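Local atomic coordinates of cell division control protein Cdc48 (Mycobacterium smegmatis, PDB entry 5E7P), a protein that binds ADP in two nucleotide pockets and, as a Cdc48-type member of the AAA ATPase family, probably hydrolyses ATP. Residues Ala608-Glu613 against Pro637-Pro642; Ser553-Lys558 against Lys565-Leu570; Glu45-Leu50 against Ala70-Pro75; Pro18-Arg23 against Leu696-Ala701; Arg307-Ala312 against Ala350-Ala355. One frame throughout, in Å; residues are numbered along the deposited sequence.

Interaction 1 (Ala608-Glu613 against Pro637-Pro642); sequences ASLLTE and PALLRP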
# COMPACT_ATOMS: atom_id res chain seq x y z
N ALA A 608 -19.46 -24.02 -2.75
CA ALA A 608 -20.21 -24.19 -3.98
C ALA A 608 -20.14 -22.92 -4.83
O ALA A 608 -20.02 -22.99 -6.06
CB ALA A 608 -21.66 -24.55 -3.68
N SER A 609 -20.20 -21.77 -4.17
CA SER A 609 -20.07 -20.50 -4.86
C SER A 609 -18.66 -20.35 -5.41
O SER A 609 -18.45 -19.83 -6.50
CB SER A 609 -20.40 -19.33 -3.93
OG SER A 609 -20.31 -18.09 -4.60
N LEU A 610 -17.68 -20.81 -4.63
CA LEU A 610 -16.28 -20.76 -5.03
C LEU A 610 -16.04 -21.59 -6.29
O LEU A 610 -15.42 -21.11 -7.25
CB LEU A 610 -15.38 -21.23 -3.90
CG LEU A 610 -13.88 -21.07 -4.11
CD1 LEU A 610 -13.56 -19.63 -4.50
CD2 LEU A 610 -13.11 -21.47 -2.86
N LEU A 611 -16.54 -22.82 -6.29
CA LEU A 611 -16.43 -23.70 -7.45
C LEU A 611 -17.07 -23.06 -8.67
O LEU A 611 -16.54 -23.14 -9.78
CB LEU A 611 -17.11 -25.05 -7.16
CG LEU A 611 -16.48 -25.89 -6.04
CD1 LEU A 611 -17.31 -27.13 -5.76
CD2 LEU A 611 -15.06 -26.28 -6.42
N THR A 612 -18.22 -22.42 -8.46
CA THR A 612 -18.93 -21.73 -9.52
C THR A 612 -18.09 -20.60 -10.11
O THR A 612 -17.99 -20.45 -11.32
CB THR A 612 -20.28 -21.14 -9.02
OG1 THR A 612 -21.09 -22.20 -8.49
CG2 THR A 612 -21.02 -20.45 -10.16
N GLU A 613 -17.47 -19.81 -9.23
CA GLU A 613 -16.64 -18.70 -9.66
C GLU A 613 -15.37 -19.19 -10.36
O GLU A 613 -14.94 -18.60 -11.36
CB GLU A 613 -16.28 -17.80 -8.48
CG GLU A 613 -17.47 -17.11 -7.84
CD GLU A 613 -18.27 -16.29 -8.84
OE1 GLU A 613 -19.42 -16.67 -9.15
OE2 GLU A 613 -17.75 -15.25 -9.31
N PRO A 637 -11.29 -31.64 -2.34
CA PRO A 637 -10.72 -32.16 -3.58
C PRO A 637 -11.36 -31.61 -4.86
O PRO A 637 -10.72 -31.59 -5.91
CB PRO A 637 -10.97 -33.67 -3.48
CG PRO A 637 -10.98 -33.93 -2.02
CD PRO A 637 -11.62 -32.72 -1.39
N ALA A 638 -12.61 -31.17 -4.76
CA ALA A 638 -13.30 -30.58 -5.90
C ALA A 638 -12.62 -29.30 -6.39
O ALA A 638 -12.81 -28.89 -7.53
CB ALA A 638 -14.76 -30.30 -5.56
N LEU A 639 -11.83 -28.69 -5.52
CA LEU A 639 -11.06 -27.50 -5.85
C LEU A 639 -9.90 -27.83 -6.79
O LEU A 639 -9.40 -26.96 -7.50
CB LEU A 639 -10.49 -26.85 -4.58
CG LEU A 639 -11.28 -25.80 -3.79
CD1 LEU A 639 -11.16 -24.44 -4.45
CD2 LEU A 639 -12.75 -26.19 -3.63
N LEU A 640 -9.47 -29.08 -6.78
CA LEU A 640 -8.24 -29.47 -7.46
C LEU A 640 -8.48 -30.17 -8.80
O LEU A 640 -7.55 -30.66 -9.43
CB LEU A 640 -7.40 -30.37 -6.55
CG LEU A 640 -7.16 -29.85 -5.13
CD1 LEU A 640 -6.18 -30.73 -4.38
CD2 LEU A 640 -6.66 -28.41 -5.16
N ARG A 641 -9.74 -30.21 -9.23
CA ARG A 641 -10.09 -30.85 -10.49
C ARG A 641 -9.73 -29.95 -11.67
O ARG A 641 -9.62 -28.73 -11.52
CB ARG A 641 -11.58 -31.20 -10.50
CG ARG A 641 -11.96 -32.23 -9.45
CD ARG A 641 -13.46 -32.45 -9.38
NE ARG A 641 -13.81 -33.35 -8.29
CZ ARG A 641 -15.06 -33.60 -7.89
NH1 ARG A 641 -16.08 -33.01 -8.50
NH2 ARG A 641 -15.28 -34.43 -6.88
N PRO A 642 -9.51 -30.55 -12.86
CA PRO A 642 -9.21 -29.80 -14.08
C PRO A 642 -10.21 -28.68 -14.34
O PRO A 642 -11.39 -28.82 -14.04
CB PRO A 642 -9.30 -30.87 -15.17
CG PRO A 642 -8.91 -32.12 -14.48
CD PRO A 642 -9.44 -32.01 -13.08
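Leu611 reaches across from its helix with both methyls to meet the short 3-10 turn at Ala638 and Leu639. CD2 of Leu611 does most of the touching, lying 3.6 Å from CD2 of Leu639 and equally close to the carbonyl oxygen of Ala638. The other branch, CD1, comes to 4.1 Å from CB of Ala638, so the alanine methyl sits against the forked end of the leucine. The preceding residue, Leu610, brings CD2 to 3.9 Å from Leu639 CD1, the two side chains running at about a right angle. Leu639 is thus touched on each of its methyls by a different leucine of the helix. The first torsions differ and split the helix leucines: CG of Leu610 is anti to the backbone N (chi1 -173°), whereas that of Leu611 stands beside it (-64°). No hydrogen bond crosses here. Further out, Ala638 O accepts from NH1 of Arg644, Leu639 is backbone-bonded to Leu645, and Leu610 packs on Phe571 of helix 563-576. Within the turn segment the guanidinium of Arg641 lays one face over Ala638 CA. The contact joins the helix that precedes strand 623-629 of the RecA-like AAA core to the loop before strand 645-650; that loop carries the Arg-Pro-Gly-Arg sequence which in AAA relatives supplies arginine fingers to a neighbouring subunit.

Interaction 2 (Ser553-Lys558 against Lys565-Leu570); sequences SELMDK and KAVREL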
# COMPACT_ATOMS: atom_id res chain seq x y z
N SER A 553 -9.13 -17.25 6.34
CA SER A 553 -9.65 -17.09 7.69
C SER A 553 -10.46 -15.80 7.85
O SER A 553 -11.58 -15.83 8.37
CB SER A 553 -8.50 -17.09 8.70
OG SER A 553 -7.81 -18.32 8.70
N GLU A 554 -9.90 -14.69 7.39
CA GLU A 554 -10.49 -13.37 7.60
C GLU A 554 -11.83 -13.21 6.89
O GLU A 554 -12.78 -12.67 7.47
CB GLU A 554 -9.53 -12.27 7.16
CG GLU A 554 -8.15 -12.38 7.79
CD GLU A 554 -7.32 -11.13 7.59
OE1 GLU A 554 -7.86 -10.15 7.04
OE2 GLU A 554 -6.14 -11.13 7.98
N LEU A 555 -11.92 -13.68 5.66
CA LEU A 555 -13.16 -13.60 4.89
C LEU A 555 -14.27 -14.41 5.56
O LEU A 555 -15.44 -14.01 5.54
CB LEU A 555 -12.93 -14.07 3.45
CG LEU A 555 -14.12 -14.09 2.49
CD1 LEU A 555 -13.72 -13.59 1.12
CD2 LEU A 555 -14.70 -15.49 2.39
N MET A 556 -13.90 -15.53 6.15
CA MET A 556 -14.87 -16.44 6.76
C MET A 556 -15.25 -16.03 8.18
O MET A 556 -16.43 -16.03 8.53
CB MET A 556 -14.32 -17.87 6.75
CG MET A 556 -14.18 -18.48 5.36
SD MET A 556 -15.76 -18.96 4.62
CE MET A 556 -16.17 -20.40 5.61
N ASP A 557 -14.26 -15.68 8.99
CA ASP A 557 -14.49 -15.49 10.41
C ASP A 557 -14.54 -14.03 10.87
O ASP A 557 -15.33 -13.68 11.75
CB ASP A 557 -13.42 -16.24 11.22
CG ASP A 557 -13.33 -17.71 10.83
OD1 ASP A 557 -14.37 -18.29 10.46
OD2 ASP A 557 -12.21 -18.27 10.90
N LYS A 558 -13.70 -13.18 10.28
CA LYS A 558 -13.55 -11.81 10.77
C LYS A 558 -14.48 -10.79 10.11
O LYS A 558 -14.94 -9.85 10.77
CB LYS A 558 -12.09 -11.35 10.62
CG LYS A 558 -11.11 -12.10 11.51
CD LYS A 558 -9.69 -11.59 11.31
CE LYS A 558 -8.71 -12.30 12.23
NZ LYS A 558 -7.32 -11.81 12.04
N LYS A 565 -21.31 -13.96 -0.48
CA LYS A 565 -21.37 -12.79 -1.34
C LYS A 565 -20.01 -12.12 -1.48
O LYS A 565 -19.73 -11.46 -2.48
CB LYS A 565 -22.41 -11.79 -0.83
CG LYS A 565 -23.85 -12.26 -1.00
CD LYS A 565 -24.83 -11.32 -0.33
CE LYS A 565 -26.26 -11.83 -0.45
NZ LYS A 565 -27.22 -10.95 0.26
N ALA A 566 -19.15 -12.30 -0.48
CA ALA A 566 -17.80 -11.77 -0.53
C ALA A 566 -17.01 -12.48 -1.62
O ALA A 566 -16.15 -11.88 -2.27
CB ALA A 566 -17.11 -11.91 0.81
N VAL A 567 -17.30 -13.76 -1.82
CA VAL A 567 -16.64 -14.55 -2.85
C VAL A 567 -17.03 -14.04 -4.24
O VAL A 567 -16.17 -13.73 -5.05
CB VAL A 567 -17.01 -16.04 -2.74
CG1 VAL A 567 -16.56 -16.80 -3.99
CG2 VAL A 567 -16.38 -16.65 -1.49
N ARG A 568 -18.33 -13.97 -4.49
CA ARG A 568 -18.84 -13.49 -5.77
C ARG A 568 -18.39 -12.06 -6.04
O ARG A 568 -18.09 -11.71 -7.18
CB ARG A 568 -20.37 -13.60 -5.83
CG ARG A 568 -20.89 -15.03 -5.81
CD ARG A 568 -22.38 -15.10 -6.13
NE ARG A 568 -23.21 -14.49 -5.10
CZ ARG A 568 -23.93 -13.38 -5.26
NH1 ARG A 568 -23.92 -12.75 -6.43
NH2 ARG A 568 -24.65 -12.90 -4.26
N GLU A 569 -18.34 -11.25 -4.99
CA GLU A 569 -17.86 -9.88 -5.10
C GLU A 569 -16.41 -9.84 -5.57
O GLU A 569 -16.08 -9.14 -6.52
CB GLU A 569 -17.99 -9.18 -3.75
CG GLU A 569 -17.34 -7.81 -3.70
CD GLU A 569 -17.36 -7.22 -2.30
OE1 GLU A 569 -18.31 -7.50 -1.54
OE2 GLU A 569 -16.42 -6.47 -1.96
N LEU A 570 -15.57 -10.61 -4.89
CA LEU A 570 -14.14 -10.68 -5.18
C LEU A 570 -13.87 -11.02 -6.65
O LEU A 570 -13.10 -10.34 -7.32
CB LEU A 570 -13.48 -11.72 -4.26
CG LEU A 570 -12.06 -12.17 -4.58
CD1 LEU A 570 -11.08 -11.02 -4.46
CD2 LEU A 570 -11.66 -13.31 -3.66
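Two consecutive helices of the second AAA module, joined by a short loop that by sequence resembles the central-pore loop of Cdc48-type ATPases, meet where Leu555 rests on Ala566 and Val567. Helix 552-558 follows strand 546-551 directly, and helix 563-576 then leads to strand 580-585. The contact is carried by Leu555: its CD1 is 3.8 Å from CB of Ala566, with CG slightly farther off at 4.1 Å, so the alanine methyl abuts one side of the leucine fork. The second branch, CD2, turns toward CG2 of Val567 and stays at a looser 4.4 Å. With chi1 at 178°, CG of Leu555 lies opposite its backbone N, on the side of helix 563-576. Outside the segments, Leu555 O accepts a hydrogen bond from Ser563 OG, tying the first helix to the start of the second, while Ala566 also packs on Trp559 of the connecting loop. Leu570 continues the inner face of the helix onto His548 and Val550. All three contacting side chains are buried and apolar, and no hydrogen bond crosses; shape and the burial of methyl groups hold this pair.

Interaction 3 (Glu45-Leu50 against Ala70-Pro75); sequences EVLAAL and AGVAGP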
# COMPACT_ATOMS: atom_id res chain seq x y z
N GLU A 45 23.32 -2.95 9.58
CA GLU A 45 23.42 -3.94 10.65
C GLU A 45 22.39 -3.68 11.74
O GLU A 45 21.88 -4.62 12.36
CB GLU A 45 24.83 -3.98 11.24
CG GLU A 45 25.02 -5.07 12.28
CD GLU A 45 26.45 -5.21 12.73
OE1 GLU A 45 27.32 -4.46 12.23
OE2 GLU A 45 26.72 -6.09 13.58
N VAL A 46 22.08 -2.41 11.97
CA VAL A 46 21.04 -2.03 12.92
C VAL A 46 19.68 -2.50 12.41
O VAL A 46 18.88 -3.07 13.16
CB VAL A 46 21.01 -0.51 13.15
CG1 VAL A 46 19.86 -0.14 14.08
CG2 VAL A 46 22.33 -0.04 13.73
N LEU A 47 19.43 -2.28 11.12
CA LEU A 47 18.20 -2.72 10.48
C LEU A 47 18.04 -4.23 10.60
O LEU A 47 16.95 -4.73 10.86
CB LEU A 47 18.18 -2.30 9.01
CG LEU A 47 18.20 -0.81 8.69
CD1 LEU A 47 18.21 -0.59 7.18
CD2 LEU A 47 17.00 -0.11 9.32
N ALA A 48 19.15 -4.94 10.40
CA ALA A 48 19.14 -6.40 10.51
C ALA A 48 18.92 -6.85 11.96
O ALA A 48 18.14 -7.76 12.22
CB ALA A 48 20.44 -6.97 9.96
N ALA A 49 19.60 -6.19 12.89
CA ALA A 49 19.49 -6.53 14.31
C ALA A 49 18.10 -6.25 14.86
O ALA A 49 17.60 -6.97 15.73
CB ALA A 49 20.54 -5.78 15.12
N LEU A 50 17.48 -5.19 14.36
CA LEU A 50 16.15 -4.81 14.81
C LEU A 50 15.05 -5.63 14.13
O LEU A 50 13.93 -5.70 14.62
CB LEU A 50 15.91 -3.31 14.57
CG LEU A 50 16.73 -2.38 15.46
CD1 LEU A 50 16.40 -0.92 15.14
CD2 LEU A 50 16.49 -2.68 16.94
N ALA A 70 13.20 4.81 8.86
CA ALA A 70 14.57 4.31 8.78
C ALA A 70 15.10 4.35 7.36
O ALA A 70 14.61 3.64 6.48
CB ALA A 70 14.67 2.90 9.35
N GLY A 71 16.11 5.19 7.14
CA GLY A 71 16.82 5.22 5.87
C GLY A 71 18.22 4.68 6.07
O GLY A 71 18.81 4.87 7.13
N VAL A 72 18.76 4.01 5.06
CA VAL A 72 20.09 3.43 5.16
C VAL A 72 21.16 4.51 5.18
O VAL A 72 21.18 5.40 4.33
CB VAL A 72 20.37 2.43 4.02
CG1 VAL A 72 21.81 1.95 4.07
CG2 VAL A 72 19.41 1.25 4.10
N ALA A 73 22.05 4.43 6.17
CA ALA A 73 23.13 5.40 6.31
C ALA A 73 24.18 5.20 5.22
O ALA A 73 24.44 4.07 4.80
CB ALA A 73 23.77 5.28 7.68
N GLY A 74 24.77 6.30 4.77
CA GLY A 74 25.83 6.24 3.78
C GLY A 74 27.11 5.69 4.37
O GLY A 74 27.17 5.42 5.57
N PRO A 75 28.14 5.53 3.54
CA PRO A 75 29.44 5.04 4.02
C PRO A 75 30.09 6.06 4.96
O PRO A 75 29.86 7.26 4.81
CB PRO A 75 30.26 4.90 2.74
CG PRO A 75 29.62 5.84 1.77
CD PRO A 75 28.15 5.80 2.09
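Leu47 stands with CG beside its own backbone N and anti to the carbonyl carbon (chi1 -63°), and an extended chi2 of 178° spreads its two methyls toward Ala70 and Val72. Val72 answers with CG2, the methyl that likewise lies anti to its carbonyl carbon. The helix 44-50 thereby packs on the end of strand 65-72 in the amino-terminal domain of the CDC48 family, which belongs to the double-psi beta-barrel clan. Each methyl of Leu47 has one partner: CD2 is 3.8 Å from CB of Ala70, a plain methyl-to-methyl touch, while CD1 serves Val72, whose side chain runs roughly at right angles to that of the leucine. Between the two partners Gly71 brings no side chain; its backbone is hydrogen-bonded to Val40 and Leu42, next to it in the sheet. The helix also packs on other parts of the barrel. Val46 and Ala49 lie against Leu22 of strand 22-28, and Leu50 lies on Val102 and Pro104. Glu45, by contrast, packs on Ala704 and Met705 of the lid helix 690-707, so this small helix is wedged between barrel and lid. At the end of the strand, Val72 O accepts from NH1 of Arg41. On its side chain, Val72 CG2 comes to 3.8 Å from Leu47 CD1.

Interaction 4 (Pro18-Arg23 against Leu696-Ala701); sequences PLSHLR and LLRESA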
# COMPACT_ATOMS: atom_id res chain seq x y z
N PRO A 18 8.60 -10.31 20.76
CA PRO A 18 9.61 -9.55 21.51
C PRO A 18 10.01 -8.26 20.80
O PRO A 18 10.28 -8.25 19.60
CB PRO A 18 10.80 -10.52 21.57
CG PRO A 18 10.58 -11.49 20.45
CD PRO A 18 9.09 -11.64 20.37
N LEU A 19 10.05 -7.17 21.56
CA LEU A 19 10.35 -5.85 21.01
C LEU A 19 11.84 -5.56 21.06
O LEU A 19 12.37 -5.14 22.09
CB LEU A 19 9.56 -4.76 21.75
CG LEU A 19 9.56 -3.37 21.11
CD1 LEU A 19 9.10 -3.44 19.66
CD2 LEU A 19 8.69 -2.42 21.91
N SER A 20 12.52 -5.78 19.93
CA SER A 20 13.96 -5.56 19.85
C SER A 20 14.29 -4.07 19.92
O SER A 20 13.48 -3.23 19.54
CB SER A 20 14.52 -6.17 18.56
OG SER A 20 13.94 -5.57 17.42
N HIS A 21 15.48 -3.75 20.42
CA HIS A 21 15.87 -2.36 20.62
C HIS A 21 17.38 -2.24 20.79
O HIS A 21 18.06 -3.19 21.18
CB HIS A 21 15.18 -1.79 21.87
CG HIS A 21 15.57 -2.49 23.13
ND1 HIS A 21 14.97 -3.67 23.54
CD2 HIS A 21 16.50 -2.20 24.06
CE1 HIS A 21 15.52 -4.06 24.68
NE2 HIS A 21 16.45 -3.19 25.02
N LEU A 22 17.91 -1.05 20.49
CA LEU A 22 19.34 -0.79 20.63
C LEU A 22 19.57 0.64 21.09
O LEU A 22 18.84 1.55 20.70
CB LEU A 22 20.06 -1.02 19.31
CG LEU A 22 20.22 -2.45 18.82
CD1 LEU A 22 20.71 -2.46 17.38
CD2 LEU A 22 21.19 -3.20 19.72
N ARG A 23 20.60 0.83 21.91
CA ARG A 23 21.04 2.17 22.26
C ARG A 23 22.14 2.57 21.28
O ARG A 23 23.12 1.85 21.11
CB ARG A 23 21.57 2.22 23.69
CG ARG A 23 21.94 3.62 24.16
CD ARG A 23 22.93 3.58 25.31
NE ARG A 23 22.42 2.81 26.44
CZ ARG A 23 23.16 2.43 27.48
NH1 ARG A 23 24.45 2.74 27.53
NH2 ARG A 23 22.61 1.73 28.47
N LEU A 696 18.11 -16.13 11.83
CA LEU A 696 19.45 -16.44 12.31
C LEU A 696 20.40 -15.27 12.06
O LEU A 696 21.30 -15.02 12.86
CB LEU A 696 19.98 -17.72 11.66
CG LEU A 696 21.35 -18.19 12.16
CD1 LEU A 696 21.32 -18.48 13.65
CD2 LEU A 696 21.83 -19.42 11.39
N LEU A 697 20.20 -14.57 10.96
CA LEU A 697 21.02 -13.40 10.63
C LEU A 697 20.63 -12.22 11.50
O LEU A 697 21.48 -11.46 11.96
CB LEU A 697 20.84 -13.03 9.16
CG LEU A 697 21.47 -13.96 8.13
CD1 LEU A 697 20.97 -13.62 6.73
CD2 LEU A 697 22.98 -13.88 8.19
N ARG A 698 19.32 -12.07 11.72
CA ARG A 698 18.77 -11.06 12.60
C ARG A 698 19.32 -11.23 14.01
O ARG A 698 19.80 -10.27 14.63
CB ARG A 698 17.25 -11.17 12.61
CG ARG A 698 16.54 -10.39 13.70
CD ARG A 698 15.11 -10.91 13.85
NE ARG A 698 14.24 -9.99 14.57
CZ ARG A 698 14.10 -9.98 15.89
NH1 ARG A 698 14.78 -10.84 16.64
NH2 ARG A 698 13.28 -9.11 16.47
N GLU A 699 19.27 -12.46 14.51
CA GLU A 699 19.76 -12.76 15.85
C GLU A 699 21.27 -12.61 15.93
O GLU A 699 21.80 -12.14 16.93
CB GLU A 699 19.34 -14.17 16.26
CG GLU A 699 19.64 -14.51 17.71
CD GLU A 699 18.92 -13.60 18.69
OE1 GLU A 699 17.82 -13.10 18.36
OE2 GLU A 699 19.46 -13.39 19.80
N SER A 700 21.97 -13.02 14.87
CA SER A 700 23.42 -12.92 14.82
C SER A 700 23.86 -11.47 14.91
O SER A 700 24.75 -11.12 15.70
CB SER A 700 23.98 -13.55 13.54
OG SER A 700 23.78 -14.95 13.53
N ALA A 701 23.24 -10.62 14.10
CA ALA A 701 23.57 -9.20 14.07
C ALA A 701 23.30 -8.56 15.43
O ALA A 701 24.10 -7.75 15.91
CB ALA A 701 22.78 -8.49 12.98
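Arg698 crosses from the lid helix toward Ser20 and Pro18 by way of the end of helix 44-50. Its CB and CG both brush the carbonyl oxygen of Ala48, with Arg698 CG 3.4 Å from Ala48 O. A chi1 of 168° sends CG away from the backbone N, and the chain then runs extended through CD to NE, which brings the guanidinium alongside the entry to strand 22-28. The contact thus joins two remote parts of the sequence: the amino-terminal segment leading into the beta-barrel domain, and helix 690-707 of the AAA+ lid of the second ATPase module. At the tip, NH2 lies 3.7 Å from OG of Ser20 and 3.8 Å from its CB, too far for a hydrogen bond. Pro18 O is more distant still, at 4.4 Å from NH2, and both oxygens stand obliquely to the guanidinium plane. Ser20 OG has its real partner elsewhere, in a hydrogen bond to the carbonyl oxygen of Leu50, the last residue of helix 44-50. Any electrostatic gain for Arg698 from the two oxygens is probably slight. One turn along the lid helix, Ala701 packs on Ala48 and Ala49.

Interaction 5 (Arg307-Ala312 against Ala350-Ala355); sequences RSVTSA and AELRKA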
# COMPACT_ATOMS: atom_id res chain seq x y z
N ARG A 307 -26.09 14.90 8.51
CA ARG A 307 -26.61 16.07 7.83
C ARG A 307 -25.82 16.38 6.57
O ARG A 307 -26.38 16.78 5.55
CB ARG A 307 -26.61 17.29 8.75
CG ARG A 307 -27.12 18.56 8.09
CD ARG A 307 -26.37 19.78 8.59
NE ARG A 307 -24.93 19.54 8.66
CZ ARG A 307 -24.10 19.59 7.62
NH1 ARG A 307 -22.81 19.35 7.79
NH2 ARG A 307 -24.57 19.89 6.41
N SER A 308 -24.50 16.20 6.65
CA SER A 308 -23.62 16.47 5.52
C SER A 308 -23.91 15.54 4.35
O SER A 308 -23.98 15.98 3.20
CB SER A 308 -22.15 16.34 5.96
OG SER A 308 -21.28 16.84 4.96
N VAL A 309 -24.09 14.25 4.64
CA VAL A 309 -24.44 13.26 3.63
C VAL A 309 -25.82 13.55 3.05
O VAL A 309 -26.04 13.43 1.85
CB VAL A 309 -24.42 11.83 4.23
CG1 VAL A 309 -24.98 10.82 3.24
CG2 VAL A 309 -23.00 11.45 4.64
N THR A 310 -26.74 13.94 3.92
CA THR A 310 -28.11 14.26 3.53
C THR A 310 -28.15 15.47 2.60
O THR A 310 -28.90 15.49 1.62
CB THR A 310 -28.98 14.54 4.77
OG1 THR A 310 -28.93 13.41 5.65
CG2 THR A 310 -30.43 14.83 4.39
N SER A 311 -27.34 16.47 2.92
CA SER A 311 -27.26 17.69 2.12
C SER A 311 -26.67 17.39 0.74
O SER A 311 -27.09 17.96 -0.26
CB SER A 311 -26.43 18.74 2.84
OG SER A 311 -26.21 19.88 2.03
N ALA A 312 -25.69 16.49 0.71
CA ALA A 312 -25.03 16.12 -0.53
C ALA A 312 -25.95 15.30 -1.44
O ALA A 312 -25.92 15.46 -2.66
CB ALA A 312 -23.76 15.34 -0.23
N ALA A 350 -29.03 4.78 3.93
CA ALA A 350 -30.38 5.03 3.44
C ALA A 350 -30.41 6.23 2.51
O ALA A 350 -31.17 6.25 1.54
CB ALA A 350 -31.33 5.23 4.61
N GLU A 351 -29.60 7.24 2.81
CA GLU A 351 -29.48 8.42 1.96
C GLU A 351 -28.83 8.08 0.62
O GLU A 351 -29.31 8.50 -0.44
CB GLU A 351 -28.71 9.54 2.66
CG GLU A 351 -29.52 10.28 3.70
CD GLU A 351 -30.75 10.97 3.11
OE1 GLU A 351 -30.60 11.69 2.10
OE2 GLU A 351 -31.86 10.78 3.65
N LEU A 352 -27.73 7.33 0.67
CA LEU A 352 -27.04 6.88 -0.54
C LEU A 352 -27.97 6.03 -1.41
O LEU A 352 -28.03 6.21 -2.62
CB LEU A 352 -25.79 6.07 -0.20
CG LEU A 352 -24.64 6.75 0.55
CD1 LEU A 352 -23.45 5.80 0.66
CD2 LEU A 352 -24.23 8.05 -0.13
N ARG A 353 -28.68 5.11 -0.77
CA ARG A 353 -29.63 4.24 -1.45
C ARG A 353 -30.71 5.06 -2.16
O ARG A 353 -31.13 4.73 -3.28
CB ARG A 353 -30.25 3.26 -0.45
CG ARG A 353 -30.98 2.10 -1.08
CD ARG A 353 -31.43 1.09 -0.04
NE ARG A 353 -30.31 0.57 0.74
CZ ARG A 353 -30.13 0.79 2.04
NH1 ARG A 353 -31.00 1.53 2.71
NH2 ARG A 353 -29.08 0.27 2.66
N LYS A 354 -31.15 6.12 -1.50
CA LYS A 354 -32.11 7.06 -2.08
C LYS A 354 -31.52 7.74 -3.32
O LYS A 354 -32.23 7.98 -4.30
CB LYS A 354 -32.52 8.10 -1.04
CG LYS A 354 -33.19 9.34 -1.60
CD LYS A 354 -33.42 10.38 -0.51
CE LYS A 354 -33.82 11.72 -1.10
NZ LYS A 354 -35.09 11.65 -1.88
N ALA A 355 -30.23 8.05 -3.26
CA ALA A 355 -29.55 8.69 -4.38
C ALA A 355 -29.43 7.75 -5.58
O ALA A 355 -29.71 8.15 -6.71
CB ALA A 355 -28.18 9.19 -3.95
O HOH W 1 -31.65 13.90 0.34
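Glu351, the first residue of its segment to touch Val309 and Thr310, lays its side chain along the neighbouring helix. Its CB is 4.0 Å from CG1 of Val309, the two side chains lying side by side but pointing opposite ways. CG stands beside the backbone N (chi1 -77°), and the chain bends at chi2 (-61°), which sets the carboxylate against Thr310. There CG meets OG1 of Thr310 at 3.7 Å, a packing contact of a CH2 on a hydroxyl whose hydrogen bond goes to Leu306 O. The carboxylate oxygen OE1 comes to 3.9 Å from CG2 of Thr310 and accepts a hydrogen bond of 3.0 Å from a water, which also gives a weak bond to Thr310 O and so bridges the helices. The two segments run almost parallel, their axes 7° apart and 9.5 Å from each other at closest. They belong to successive beta-alpha-beta crossovers of the first P-loop ATPase core: helix 302-319 leads into strand 321-326, and helix 344-356 into strand 361-366. The next residue, Leu352, turns inward; its CD2 reaches Val309 CG1 at a loose 4.4 Å, and the same side chain packs on Leu323 and Ile325 of the sheet beneath. Farther on, Ala355 carries the contact up the helix to Val313, which Glu351 touches as well.

Interactions 1 and 2 are neighbours in the second AAA module, with centres 16 Å apart: helix 563-576 bears one half of interaction 2 and packs on helix 602-617 of interaction 1, Val567 and Arg568 against Ser609. Interactions 3 and 4 lie closer still, at 12 Å between centres, and meet through helix 44-50, which carries part of interaction 3 and touches both segments of interaction 4 (Leu50 O to Ser20 OG 2.8 Å). Their side chains come within about 13 Å (Leu47) and about 10 Å (Arg698) of a bound ADP without lining its pocket. Interaction 5 stands apart in the first AAA module; its nearest atoms are about 12 Å from those of interaction 2 and about 38 Å from those of interaction 4.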